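Local atomic coordinates of PbICP-C (Plasmodium berghei, PDB entry 3PNR), a protein that probably inhibits papain-like cysteine peptidases, as the C-terminal, chagasin-type inhibitory domain of a falstatin-family protein. Residues A63-L68 against Y165-P170; I81-F86 against S175-K180; F96-S101 against G155-K160; K29-G34 against E43-S48. All blocks are in the same frame, centred on the assembly; numbering follows the deposited sequence.

Interaction 1 (A63-L68 against Y165-P170); sequences AGTGYL and YSYYRP
Y67 lies between Y167 and R169, and every part of its side chain has a partner. Its CB sits 3.4 Å above the Y167 ring plane, offset toward the rim, with Y167 CZ as its closest atom. With chi1 at -66°, CG lies beside the backbone N and turns one face of the phenol ring to R169, whose CG stands over its centre, 3.4 Å from the centroid, in a CH-pi contact. CD2 lies 3.6 Å from Y168 C, while CE1 and CZ meet R169 CD and NE. The phenol OH finds its partner in S175 O. Here, at one end of an immunoglobulin-like beta sandwich, the loop that follows strand 54-62 meets the end of strand 159-168 and the residues just after it; as in chagasin, such loops form the peptidase-binding edge. Outside this contact, R169 NH1 makes a salt bridge with an acidic side chain of another protein's chain, and G64 O bonds an aromatic side chain of it. R169, extended from CG to NE, turns NH2 and NE to T65 O: NH2 bonds it at 2.7 Å, close to the extension of the carbonyl, and NE adds a weak bond. T65 suits its position because OG1 accepts from Y67 N at 3.2 Å, an ST turn. G66 follows, where a side chain would run into the T65 carbonyl and point at the arginine. L68 and Y168 form an antiparallel hydrogen-bonded pair, L68 N to Y168 O 3.1 Å. A water bridges Y67 O and Y167 OH; the hydroxyl is further hydrogen-bonded to N62 N.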
loop_
_atom_site.group_PDB
_atom_site.type_symbol
_atom_site.label_atom_id
_atom_site.label_comp_id
_atom_site.label_asym_id
_atom_site.label_seq_id
_atom_site.Cartn_x
_atom_site.Cartn_y
_atom_site.Cartn_z
ATOM N N ALA B 63 4.823 -6.043 -1.753
ATOM C CA ALA B 63 3.593 -5.854 -1.000
ATOM C C ALA B 63 3.275 -4.368 -0.822
ATOM O O ALA B 63 4.181 -3.545 -0.629
ATOM C CB ALA B 63 3.682 -6.561 0.365
ATOM N N GLY B 64 1.983 -4.043 -0.897
ATOM C CA GLY B 64 1.495 -2.704 -0.622
ATOM C C GLY B 64 1.740 -1.618 -1.664
ATOM O O GLY B 64 1.564 -0.440 -1.366
ATOM N N THR B 65 2.125 -1.990 -2.883
ATOM C CA THR B 65 2.279 -1.004 -3.949
ATOM C C THR B 65 0.983 -0.742 -4.737
ATOM O O THR B 65 0.863 0.275 -5.415
ATOM C CB THR B 65 3.334 -1.435 -4.933
ATOM O OG1 THR B 65 2.807 -2.506 -5.727
ATOM C CG2 THR B 65 4.591 -1.897 -4.187
ATOM N N GLY B 66 0.013 -1.647 -4.641
ATOM C CA GLY B 66 -1.219 -1.510 -5.402
ATOM C C GLY B 66 -1.193 -2.275 -6.723
ATOM O O GLY B 66 -2.187 -2.339 -7.438
ATOM N N TYR B 67 -0.039 -2.839 -7.053
ATOM C CA TYR B 67 0.081 -3.753 -8.175
ATOM C C TYR B 67 -0.270 -5.178 -7.764
ATOM O O TYR B 67 0.111 -5.629 -6.681
ATOM C CB TYR B 67 1.507 -3.737 -8.718
ATOM C CG TYR B 67 1.900 -2.428 -9.342
ATOM C CD1 TYR B 67 2.251 -1.336 -8.550
ATOM C CD2 TYR B 67 1.930 -2.275 -10.726
ATOM C CE1 TYR B 67 2.611 -0.126 -9.118
ATOM C CE2 TYR B 67 2.296 -1.066 -11.306
ATOM C CZ TYR B 67 2.632 0.002 -10.495
ATOM O OH TYR B 67 2.994 1.203 -11.056
ATOM N N LEU B 68 -0.997 -5.880 -8.628
ATOM C CA LEU B 68 -1.162 -7.330 -8.480
ATOM C C LEU B 68 -0.896 -8.104 -9.782
ATOM O O LEU B 68 -0.994 -7.558 -10.878
ATOM C CB LEU B 68 -2.529 -7.703 -7.878
ATOM C CG LEU B 68 -3.859 -7.254 -8.494
ATOM C CD1 LEU B 68 -3.711 -6.721 -9.913
ATOM C CD2 LEU B 68 -4.845 -8.415 -8.456
ATOM N N TYR B 165 0.841 -13.096 -18.383
ATOM C CA TYR B 165 0.692 -12.584 -17.029
ATOM C C TYR B 165 1.066 -11.117 -17.023
ATOM O O TYR B 165 1.906 -10.676 -17.812
ATOM C CB TYR B 165 1.634 -13.308 -16.079
ATOM C CG TYR B 165 1.374 -14.782 -15.922
ATOM C CD1 TYR B 165 0.368 -15.240 -15.084
ATOM C CD2 TYR B 165 2.155 -15.719 -16.589
ATOM C CE1 TYR B 165 0.133 -16.588 -14.924
ATOM C CE2 TYR B 165 1.932 -17.075 -16.434
ATOM C CZ TYR B 165 0.917 -17.503 -15.598
ATOM O OH TYR B 165 0.684 -18.847 -15.433
ATOM N N SER B 166 0.466 -10.351 -16.125
ATOM C CA SER B 166 0.926 -8.987 -15.948
ATOM C C SER B 166 0.772 -8.509 -14.523
ATOM O O SER B 166 -0.180 -8.863 -13.830
ATOM C CB SER B 166 0.227 -8.036 -16.915
ATOM O OG SER B 166 1.070 -6.930 -17.206
ATOM N N TYR B 167 1.749 -7.709 -14.108
ATOM C CA TYR B 167 1.774 -7.037 -12.823
ATOM C C TYR B 167 1.416 -5.599 -13.140
ATOM O O TYR B 167 2.210 -4.872 -13.742
ATOM C CB TYR B 167 3.195 -7.114 -12.266
ATOM C CG TYR B 167 3.363 -6.810 -10.790
ATOM C CD1 TYR B 167 2.656 -7.517 -9.826
ATOM C CD2 TYR B 167 4.271 -5.844 -10.360
ATOM C CE1 TYR B 167 2.827 -7.249 -8.473
ATOM C CE2 TYR B 167 4.452 -5.574 -9.019
ATOM C CZ TYR B 167 3.730 -6.279 -8.079
ATOM O OH TYR B 167 3.905 -6.007 -6.745
ATOM N N TYR B 168 0.204 -5.196 -12.767
ATOM C CA TYR B 168 -0.269 -3.853 -13.083
ATOM C C TYR B 168 -1.213 -3.328 -12.002
ATOM O O TYR B 168 -1.605 -4.067 -11.100
ATOM C CB TYR B 168 -0.929 -3.814 -14.477
ATOM C CG TYR B 168 -2.301 -4.446 -14.553
ATOM C CD1 TYR B 168 -2.450 -5.831 -14.621
ATOM C CD2 TYR B 168 -3.450 -3.664 -14.550
ATOM C CE1 TYR B 168 -3.706 -6.416 -14.681
ATOM C CE2 TYR B 168 -4.716 -4.239 -14.602
ATOM C CZ TYR B 168 -4.839 -5.616 -14.674
ATOM O OH TYR B 168 -6.092 -6.199 -14.737
ATOM N N ARG B 169 -1.551 -2.045 -12.090
ATOM C CA ARG B 169 -2.570 -1.456 -11.229
ATOM C C ARG B 169 -3.894 -1.335 -11.987
ATOM O O ARG B 169 -3.959 -0.691 -13.039
ATOM C CB ARG B 169 -2.138 -0.068 -10.748
ATOM C CG ARG B 169 -0.876 -0.026 -9.913
ATOM C CD ARG B 169 -0.569 1.404 -9.500
ATOM N NE ARG B 169 0.197 1.492 -8.258
ATOM C CZ ARG B 169 0.599 2.638 -7.708
ATOM N NH1 ARG B 169 0.313 3.798 -8.290
ATOM N NH2 ARG B 169 1.288 2.629 -6.578
ATOM N N PRO B 170 -4.953 -1.953 -11.451
ATOM C CA PRO B 170 -6.295 -1.937 -12.047
ATOM C C PRO B 170 -6.838 -0.524 -12.195
ATOM O O PRO B 170 -7.619 -0.236 -13.105
ATOM C CB PRO B 170 -7.132 -2.707 -11.026
ATOM C CG PRO B 170 -6.146 -3.586 -10.317
ATOM C CD PRO B 170 -4.876 -2.811 -10.257
HETATM O O HOH W 1 1.851 -6.990 -4.702
#

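Interaction 2 (I81-F86 against S175-K180); sequences INPENF and SGANTK
I81 and T179 reach toward each other tip to tip, I81 CG2 coming within 3.8 Å of T179 OG1 and 4.0 Å of T179 CG2. In the immunoglobulin-like beta sandwich of this inhibitor, the meeting brings the loop after strand 68-75 against the start of strand 178-186. T179 has its methyl anti to the backbone N and its hydroxyl beside it; threonine suits the place because its two branches give a methyl for I81 and a hydroxyl for S166, while the branched isoleucine can cover both. A177, two residues earlier and thus on the same side, offers CB to P83 CB at 4.3 Å and to F86 CE2 at 4.2 Å; a small methyl suits a place shared by a ring and a proline. N178, between them, points away, and its OD1 is held by N41 ND2 and S37 N.

No hydrogen bond crosses between the two segments, so van der Waals packing, mostly of carbon on carbon, does the joining. T179 OG1 bonds S166 OG on strand 159-168 and lies at the edge of the F86 ring, near its plane, 4.1 Å from F86 CZ. What positions that ring is the short 3-10 turn of 83-85, where F86 N bonds P83 O at 3.0 Å. Y168 adds an edge-to-face contact from the neighbouring strand. Proline's fixed phi fits the 3-10 turn, and it folds back on the phenylalanine: P83 CA stands 3.3 Å above the plane of the F86 ring, over its centre.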
loop_
_atom_site.group_PDB
_atom_site.type_symbol
_atom_site.label_atom_id
_atom_site.label_comp_id
_atom_site.label_asym_id
_atom_site.label_seq_id
_atom_site.Cartn_x
_atom_site.Cartn_y
_atom_site.Cartn_z
ATOM N N ILE B 81 0.276 -6.842 -26.822
ATOM C CA ILE B 81 0.008 -6.380 -25.461
ATOM C C ILE B 81 -0.410 -4.917 -25.383
ATOM O O ILE B 81 0.382 -4.025 -25.683
ATOM C CB ILE B 81 1.232 -6.576 -24.546
ATOM C CG1 ILE B 81 1.663 -8.042 -24.542
ATOM C CG2 ILE B 81 0.916 -6.121 -23.134
ATOM C CD1 ILE B 81 0.544 -8.995 -24.210
ATOM N N ASN B 82 -1.653 -4.677 -24.969
ATOM C CA ASN B 82 -2.109 -3.316 -24.700
ATOM C C ASN B 82 -2.721 -3.142 -23.307
ATOM O O ASN B 82 -3.867 -3.532 -23.074
ATOM C CB ASN B 82 -3.087 -2.836 -25.771
ATOM C CG ASN B 82 -3.295 -1.332 -25.726
ATOM O OD1 ASN B 82 -2.426 -0.588 -25.261
ATOM N ND2 ASN B 82 -4.450 -0.875 -26.202
ATOM N N PRO B 83 -1.949 -2.549 -22.378
ATOM C CA PRO B 83 -2.367 -2.311 -20.989
ATOM C C PRO B 83 -3.576 -1.387 -20.910
ATOM O O PRO B 83 -4.375 -1.488 -19.975
ATOM C CB PRO B 83 -1.140 -1.642 -20.361
ATOM C CG PRO B 83 0.017 -2.071 -21.225
ATOM C CD PRO B 83 -0.553 -2.137 -22.611
ATOM N N GLU B 84 -3.703 -0.492 -21.883
ATOM C CA GLU B 84 -4.902 0.318 -22.015
ATOM C C GLU B 84 -6.148 -0.564 -21.870
ATOM O O GLU B 84 -7.179 -0.120 -21.360
ATOM C CB GLU B 84 -4.922 0.995 -23.386
ATOM C CG GLU B 84 -5.555 2.373 -23.401
ATOM C CD GLU B 84 -4.525 3.489 -23.318
ATOM O OE1 GLU B 84 -3.324 3.211 -23.541
ATOM O OE2 GLU B 84 -4.915 4.645 -23.040
ATOM N N ASN B 85 -6.041 -1.820 -22.307
ATOM C CA ASN B 85 -7.199 -2.707 -22.388
ATOM C C ASN B 85 -7.294 -3.764 -21.297
ATOM O O ASN B 85 -8.160 -4.644 -21.362
ATOM C CB ASN B 85 -7.246 -3.401 -23.748
ATOM C CG ASN B 85 -7.550 -2.442 -24.875
ATOM O OD1 ASN B 85 -8.278 -1.463 -24.696
ATOM N ND2 ASN B 85 -6.991 -2.717 -26.053
ATOM N N PHE B 86 -6.405 -3.693 -20.309
ATOM C CA PHE B 86 -6.482 -4.607 -19.177
ATOM C C PHE B 86 -7.745 -4.342 -18.365
ATOM O O PHE B 86 -8.257 -3.219 -18.344
ATOM C CB PHE B 86 -5.269 -4.473 -18.253
ATOM C CG PHE B 86 -3.965 -4.870 -18.882
ATOM C CD1 PHE B 86 -3.930 -5.483 -20.124
ATOM C CD2 PHE B 86 -2.769 -4.658 -18.208
ATOM C CE1 PHE B 86 -2.725 -5.855 -20.695
ATOM C CE2 PHE B 86 -1.557 -5.030 -18.773
ATOM C CZ PHE B 86 -1.538 -5.633 -20.022
ATOM N N SER B 175 0.294 2.711 -16.002
ATOM C CA SER B 175 1.371 3.101 -15.106
ATOM C C SER B 175 2.269 1.929 -14.744
ATOM O O SER B 175 2.058 1.273 -13.728
ATOM C CB SER B 175 0.805 3.727 -13.825
ATOM O OG SER B 175 -0.124 4.766 -14.112
ATOM N N GLY B 176 3.265 1.667 -15.582
ATOM C CA GLY B 176 4.337 0.743 -15.248
ATOM C C GLY B 176 3.953 -0.719 -15.190
ATOM O O GLY B 176 4.400 -1.450 -14.302
ATOM N N ALA B 177 3.137 -1.152 -16.147
ATOM C CA ALA B 177 2.745 -2.554 -16.244
ATOM C C ALA B 177 3.887 -3.441 -16.745
ATOM O O ALA B 177 4.443 -3.200 -17.817
ATOM C CB ALA B 177 1.509 -2.707 -17.137
ATOM N N ASN B 178 4.237 -4.453 -15.950
ATOM C CA ASN B 178 5.244 -5.441 -16.327
ATOM C C ASN B 178 4.564 -6.725 -16.802
ATOM O O ASN B 178 3.960 -7.452 -16.007
ATOM C CB ASN B 178 6.168 -5.774 -15.149
ATOM C CG ASN B 178 7.116 -4.640 -14.796
ATOM O OD1 ASN B 178 8.334 -4.782 -14.908
ATOM N ND2 ASN B 178 6.565 -3.514 -14.354
ATOM N N THR B 179 4.679 -7.013 -18.095
ATOM C CA THR B 179 3.967 -8.136 -18.682
ATOM C C THR B 179 4.898 -9.303 -18.968
ATOM O O THR B 179 5.989 -9.117 -19.512
ATOM C CB THR B 179 3.260 -7.698 -19.956
ATOM O OG1 THR B 179 2.498 -6.510 -19.679
ATOM C CG2 THR B 179 2.344 -8.795 -20.473
ATOM N N LYS B 180 4.475 -10.501 -18.571
ATOM C CA LYS B 180 5.239 -11.718 -18.830
ATOM C C LYS B 180 4.479 -12.680 -19.739
ATOM O O LYS B 180 3.453 -13.237 -19.345
ATOM C CB LYS B 180 5.597 -12.442 -17.532
ATOM C CG LYS B 180 6.290 -11.587 -16.479
ATOM C CD LYS B 180 7.525 -10.866 -16.999
ATOM C CE LYS B 180 8.374 -10.353 -15.837
ATOM N NZ LYS B 180 9.005 -9.035 -16.140
#

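Interaction 3 (F96-S101 against G155-K160); sequences FSEEIS and GHKPGK
E99 O receives the backbone N of H156 at 2.7 Å, with an N-H...O angle of 138° and the donor tilted 29° from the carbonyl plane. The bond lies where strands 100-107 and 146-155, neighbours in the five-stranded sheet of the sandwich, begin and end; next to it I100 and G155 form an antiparallel non-hydrogen-bonded pair. From here the chain runs on into strand 159-168 of the other sheet, so the contact lies at a crossing from sheet to sheet.

The turn leading into I100 is held from within. I100 O is gripped twice, by S97 N at 2.8 Å and by S97 OG at 3.0 Å, the hydroxyl approaching in the carbonyl plane on a lone pair; serine's short side chain lets OG reach the same carbonyl that its own backbone N bonds. H156 spreads along the turn: its ring has the carbonyls of S97 and E98 at its edge, and its CE1 comes within 3.7 Å of S101 OG.

K157 is the long-reaching member. Its CG stands anti to the backbone N, and a bend at chi3 (-46°) brings NZ back over the turn, past E99 CG at 3.7 Å, to a salt bridge with E98 OE2 at 3.0 Å. Two separate salt bridges, E98-K157 and E99-K76, thus lie side by side, with E99 OE2 4.4 Å from K157 NZ, beyond salt-bridge distance. Their charges probably balance locally, with the exposed E98 pair likely weakened by solvent.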
loop_
_atom_site.group_PDB
_atom_site.type_symbol
_atom_site.label_atom_id
_atom_site.label_comp_id
_atom_site.label_asym_id
_atom_site.label_seq_id
_atom_site.Cartn_x
_atom_site.Cartn_y
_atom_site.Cartn_z
ATOM N N PHE B 96 -9.183 -23.309 -18.046
ATOM C CA PHE B 96 -9.325 -24.756 -18.195
ATOM C C PHE B 96 -9.880 -25.130 -19.567
ATOM O O PHE B 96 -11.035 -24.843 -19.878
ATOM C CB PHE B 96 -10.223 -25.327 -17.094
ATOM C CG PHE B 96 -9.787 -24.957 -15.704
ATOM C CD1 PHE B 96 -8.589 -25.429 -15.190
ATOM C CD2 PHE B 96 -10.577 -24.141 -14.909
ATOM C CE1 PHE B 96 -8.184 -25.089 -13.907
ATOM C CE2 PHE B 96 -10.178 -23.797 -13.627
ATOM C CZ PHE B 96 -8.981 -24.276 -13.124
ATOM N N SER B 97 -9.050 -25.764 -20.390
ATOM C CA SER B 97 -9.494 -26.249 -21.695
ATOM C C SER B 97 -9.053 -27.694 -21.913
ATOM O O SER B 97 -8.355 -28.274 -21.078
ATOM C CB SER B 97 -8.970 -25.357 -22.826
ATOM O OG SER B 97 -7.593 -25.592 -23.076
ATOM N N GLU B 98 -9.469 -28.273 -23.034
ATOM C CA GLU B 98 -9.082 -29.634 -23.372
ATOM C C GLU B 98 -7.572 -29.730 -23.567
ATOM O O GLU B 98 -6.955 -30.735 -23.216
ATOM C CB GLU B 98 -9.811 -30.102 -24.635
ATOM C CG GLU B 98 -9.597 -29.208 -25.856
ATOM C CD GLU B 98 -10.108 -29.836 -27.146
ATOM O OE1 GLU B 98 -11.038 -30.669 -27.081
ATOM O OE2 GLU B 98 -9.577 -29.493 -28.225
ATOM N N GLU B 99 -6.982 -28.670 -24.111
ATOM C CA GLU B 99 -5.564 -28.660 -24.453
ATOM C C GLU B 99 -4.663 -28.282 -23.281
ATOM O O GLU B 99 -3.605 -28.880 -23.083
ATOM C CB GLU B 99 -5.310 -27.702 -25.617
ATOM C CG GLU B 99 -6.209 -27.933 -26.817
ATOM C CD GLU B 99 -6.033 -26.874 -27.883
ATOM O OE1 GLU B 99 -5.915 -25.682 -27.526
ATOM O OE2 GLU B 99 -6.016 -27.231 -29.080
ATOM N N ILE B 100 -5.082 -27.284 -22.508
ATOM C CA ILE B 100 -4.235 -26.739 -21.450
ATOM C C ILE B 100 -5.053 -26.182 -20.288
ATOM O O ILE B 100 -6.220 -25.822 -20.449
ATOM C CB ILE B 100 -3.319 -25.621 -22.005
ATOM C CG1 ILE B 100 -2.241 -25.231 -20.984
ATOM C CG2 ILE B 100 -4.155 -24.414 -22.440
ATOM C CD1 ILE B 100 -1.025 -24.546 -21.608
ATOM N N SER B 101 -4.435 -26.115 -19.113
ATOM C CA SER B 101 -5.074 -25.481 -17.966
ATOM C C SER B 101 -4.082 -24.625 -17.164
ATOM O O SER B 101 -2.997 -25.091 -16.786
ATOM C CB SER B 101 -5.745 -26.522 -17.065
ATOM O OG SER B 101 -4.790 -27.164 -16.242
ATOM N N GLY B 155 -0.133 -29.041 -19.189
ATOM C CA GLY B 155 -0.449 -29.404 -20.560
ATOM C C GLY B 155 -1.283 -30.670 -20.650
ATOM O O GLY B 155 -1.145 -31.583 -19.833
ATOM N N HIS B 156 -2.157 -30.718 -21.649
ATOM C CA HIS B 156 -3.021 -31.873 -21.862
ATOM C C HIS B 156 -2.902 -32.393 -23.292
ATOM O O HIS B 156 -3.399 -33.470 -23.623
ATOM C CB HIS B 156 -4.476 -31.506 -21.571
ATOM C CG HIS B 156 -4.727 -31.103 -20.153
ATOM N ND1 HIS B 156 -5.592 -30.086 -19.811
ATOM C CD2 HIS B 156 -4.227 -31.580 -18.989
ATOM C CE1 HIS B 156 -5.620 -29.957 -18.496
ATOM N NE2 HIS B 156 -4.798 -30.851 -17.974
ATOM N N LYS B 157 -2.234 -31.615 -24.133
ATOM C CA LYS B 157 -2.166 -31.903 -25.553
ATOM C C LYS B 157 -0.996 -31.165 -26.172
ATOM O O LYS B 157 -0.737 -30.010 -25.836
ATOM C CB LYS B 157 -3.464 -31.470 -26.232
ATOM C CG LYS B 157 -3.447 -31.561 -27.746
ATOM C CD LYS B 157 -4.802 -31.172 -28.304
ATOM C CE LYS B 157 -5.913 -31.866 -27.530
ATOM N NZ LYS B 157 -7.252 -31.294 -27.835
ATOM N N PRO B 158 -0.278 -31.832 -27.078
ATOM C CA PRO B 158 0.833 -31.174 -27.769
ATOM C C PRO B 158 0.390 -29.861 -28.412
ATOM O O PRO B 158 -0.760 -29.741 -28.847
ATOM C CB PRO B 158 1.223 -32.195 -28.842
ATOM C CG PRO B 158 0.811 -33.511 -28.265
ATOM C CD PRO B 158 -0.444 -33.236 -27.491
ATOM N N GLY B 159 1.294 -28.887 -28.462
ATOM C CA GLY B 159 0.994 -27.607 -29.078
ATOM C C GLY B 159 1.901 -26.473 -28.635
ATOM O O GLY B 159 2.845 -26.671 -27.868
ATOM N N LYS B 160 1.616 -25.278 -29.142
ATOM C CA LYS B 160 2.311 -24.063 -28.725
ATOM C C LYS B 160 1.315 -23.104 -28.087
ATOM O O LYS B 160 0.252 -22.832 -28.650
ATOM C CB LYS B 160 2.999 -23.389 -29.912
ATOM C CG LYS B 160 4.087 -24.222 -30.557
ATOM C CD LYS B 160 5.141 -24.633 -29.543
ATOM C CE LYS B 160 6.286 -25.372 -30.219
ATOM N NZ LYS B 160 5.801 -26.484 -31.091
#

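Interaction 4 (K29-G34 against E43-S48); sequences KSLKLG and ETITQS
Segments 29-33 and 43-48 run almost exactly antiparallel, 173° between their directions, but their axes approach no nearer than 10.0 Å, so L31, L33 and I45 meet through side chains and no backbone pairing occurs. Strand 29-33 and strand 41-49, the parent of the second segment, are each an outermost strand of their own sheet within the chain, and they face one another across one margin of the beta sandwich. Alternation does the sorting: K29, L31 and L33 point across to E43, I45 and Q47, while S30 and T46 point away.

The apolar part is built on I45. With CG1 anti to the backbone N and the chain extended, its CD1 reaches straight out to L31, tip to tip, and lies 3.5 Å from both L31 CD1 and L31 CD2, set in the fork of the leucine. L33 meets the other branch, CD1 to I45 CG2 at 3.9 Å. Branched aliphatic residues suit this spacing, since their ends fill the gap by interlocking.

Q47 bends at chi2 so that CG packs on L31 CD2 at 4.0 Å while its amide oxygen lies 3.3 Å from K29 CE. K29, fully extended, crosses Q47 at a slant and places NZ on S48 O at 2.8 Å, nearly in line with the carbonyl (C=O...N angle 165°). At the other end E43 OE1 pairs with K180 NZ. The apolar centre is therefore bordered by polar groups at both ends, and the lysine ammonium, fixed by a carbonyl dipole, would probably keep its positive charge.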
loop_
_atom_site.group_PDB
_atom_site.type_symbol
_atom_site.label_atom_id
_atom_site.label_comp_id
_atom_site.label_asym_id
_atom_site.label_seq_id
_atom_site.Cartn_x
_atom_site.Cartn_y
_atom_site.Cartn_z
ATOM N N LYS B 29 8.278 -29.220 -12.340
ATOM C CA LYS B 29 9.263 -28.276 -12.877
ATOM C C LYS B 29 8.759 -26.826 -12.799
ATOM O O LYS B 29 7.577 -26.569 -13.020
ATOM C CB LYS B 29 9.603 -28.670 -14.317
ATOM C CG LYS B 29 10.306 -27.612 -15.147
ATOM C CD LYS B 29 10.547 -28.139 -16.558
ATOM C CE LYS B 29 10.927 -27.030 -17.525
ATOM N NZ LYS B 29 11.129 -27.541 -18.912
ATOM N N SER B 30 9.653 -25.882 -12.493
ATOM C CA SER B 30 9.226 -24.526 -12.115
ATOM C C SER B 30 10.001 -23.353 -12.741
ATOM O O SER B 30 11.072 -23.535 -13.326
ATOM C CB SER B 30 9.234 -24.382 -10.590
ATOM O OG SER B 30 10.535 -24.595 -10.067
ATOM N N LEU B 31 9.453 -22.146 -12.581
ATOM C CA LEU B 31 10.007 -20.934 -13.185
ATOM C C LEU B 31 9.615 -19.666 -12.412
ATOM O O LEU B 31 8.428 -19.348 -12.296
ATOM C CB LEU B 31 9.524 -20.820 -14.629
ATOM C CG LEU B 31 9.991 -19.611 -15.432
ATOM C CD1 LEU B 31 11.466 -19.746 -15.784
ATOM C CD2 LEU B 31 9.144 -19.463 -16.688
ATOM N N LYS B 32 10.606 -18.932 -11.905
ATOM C CA LYS B 32 10.332 -17.737 -11.096
ATOM C C LYS B 32 10.670 -16.403 -11.781
ATOM O O LYS B 32 11.818 -16.152 -12.148
ATOM C CB LYS B 32 11.024 -17.826 -9.729
ATOM C CG LYS B 32 12.508 -17.484 -9.726
ATOM C CD LYS B 32 13.043 -17.431 -8.289
ATOM C CE LYS B 32 14.544 -17.151 -8.235
ATOM N NZ LYS B 32 15.078 -17.252 -6.847
ATOM N N LEU B 33 9.654 -15.552 -11.930
ATOM C CA LEU B 33 9.799 -14.234 -12.549
ATOM C C LEU B 33 9.298 -13.148 -11.597
ATOM O O LEU B 33 8.461 -13.418 -10.739
ATOM C CB LEU B 33 9.003 -14.181 -13.855
ATOM C CG LEU B 33 9.173 -15.386 -14.790
ATOM C CD1 LEU B 33 8.469 -15.152 -16.114
ATOM C CD2 LEU B 33 10.646 -15.687 -15.025
ATOM N N GLY B 34 9.794 -11.921 -11.731
ATOM C CA GLY B 34 10.788 -11.541 -12.715
ATOM C C GLY B 34 11.082 -10.067 -12.488
ATOM O O GLY B 34 10.168 -9.303 -12.182
ATOM N N GLU B 43 8.165 -9.154 -21.538
ATOM C CA GLU B 43 9.235 -10.140 -21.426
ATOM C C GLU B 43 8.707 -11.513 -21.806
ATOM O O GLU B 43 7.992 -12.145 -21.032
ATOM C CB GLU B 43 9.816 -10.166 -20.004
ATOM C CG GLU B 43 10.976 -11.148 -19.798
ATOM C CD GLU B 43 11.473 -11.194 -18.353
ATOM O OE1 GLU B 43 10.900 -10.482 -17.504
ATOM O OE2 GLU B 43 12.434 -11.941 -18.057
ATOM N N THR B 44 9.042 -11.971 -23.007
ATOM C CA THR B 44 8.683 -13.328 -23.395
ATOM C C THR B 44 9.746 -14.300 -22.909
ATOM O O THR B 44 10.926 -13.958 -22.805
ATOM C CB THR B 44 8.486 -13.492 -24.909
ATOM O OG1 THR B 44 7.526 -12.539 -25.375
ATOM C CG2 THR B 44 7.974 -14.894 -25.215
ATOM N N ILE B 45 9.317 -15.514 -22.598
ATOM C CA ILE B 45 10.220 -16.526 -22.083
ATOM C C ILE B 45 9.692 -17.913 -22.426
ATOM O O ILE B 45 8.610 -18.312 -21.988
ATOM C CB ILE B 45 10.432 -16.372 -20.566
ATOM C CG1 ILE B 45 11.123 -17.610 -19.995
ATOM C CG2 ILE B 45 9.108 -16.131 -19.867
ATOM C CD1 ILE B 45 11.454 -17.494 -18.521
ATOM N N THR B 46 10.469 -18.638 -23.226
ATOM C CA THR B 46 10.062 -19.937 -23.747
ATOM C C THR B 46 10.295 -21.076 -22.755
ATOM O O THR B 46 11.251 -21.062 -21.978
ATOM C CB THR B 46 10.784 -20.246 -25.074
ATOM O OG1 THR B 46 12.194 -20.366 -24.842
ATOM C CG2 THR B 46 10.531 -19.128 -26.084
ATOM N N GLN B 47 9.400 -22.058 -22.788
ATOM C CA GLN B 47 9.500 -23.225 -21.922
ATOM C C GLN B 47 9.001 -24.491 -22.609
ATOM O O GLN B 47 7.852 -24.562 -23.051
ATOM C CB GLN B 47 8.729 -22.992 -20.625
ATOM C CG GLN B 47 9.497 -22.169 -19.613
ATOM C CD GLN B 47 10.773 -22.852 -19.180
ATOM O OE1 GLN B 47 10.802 -24.068 -18.976
ATOM N NE2 GLN B 47 11.842 -22.077 -19.040
ATOM N N SER B 48 9.878 -25.487 -22.693
ATOM C CA SER B 48 9.534 -26.784 -23.269
ATOM C C SER B 48 8.951 -27.708 -22.204
ATOM O O SER B 48 9.460 -27.774 -21.086
ATOM C CB SER B 48 10.770 -27.422 -23.907
ATOM O OG SER B 48 11.896 -27.327 -23.048
#

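All four contacts tie together one beta sandwich. Along the chain interaction 4 closes first; interactions 1 and 2 then cross, their segments alternating, and interaction 3 is nested within the loops that both close. Interactions 1 and 2 are neighbours, centres 11 Å apart, joined through adjacent strands 159-168 and 178-186, where Y165 O and K180 N make a probable backbone bond. Interaction 2 also touches interaction 4 through K180. Interaction 3 lies at the far end, its centre about 28 Å from that of interaction 1 although both use strand 159-168. The end holding interaction 1 meets the other protein; interaction 2 merely brushes it, through N178, and interactions 3 and 4 are not touched by it.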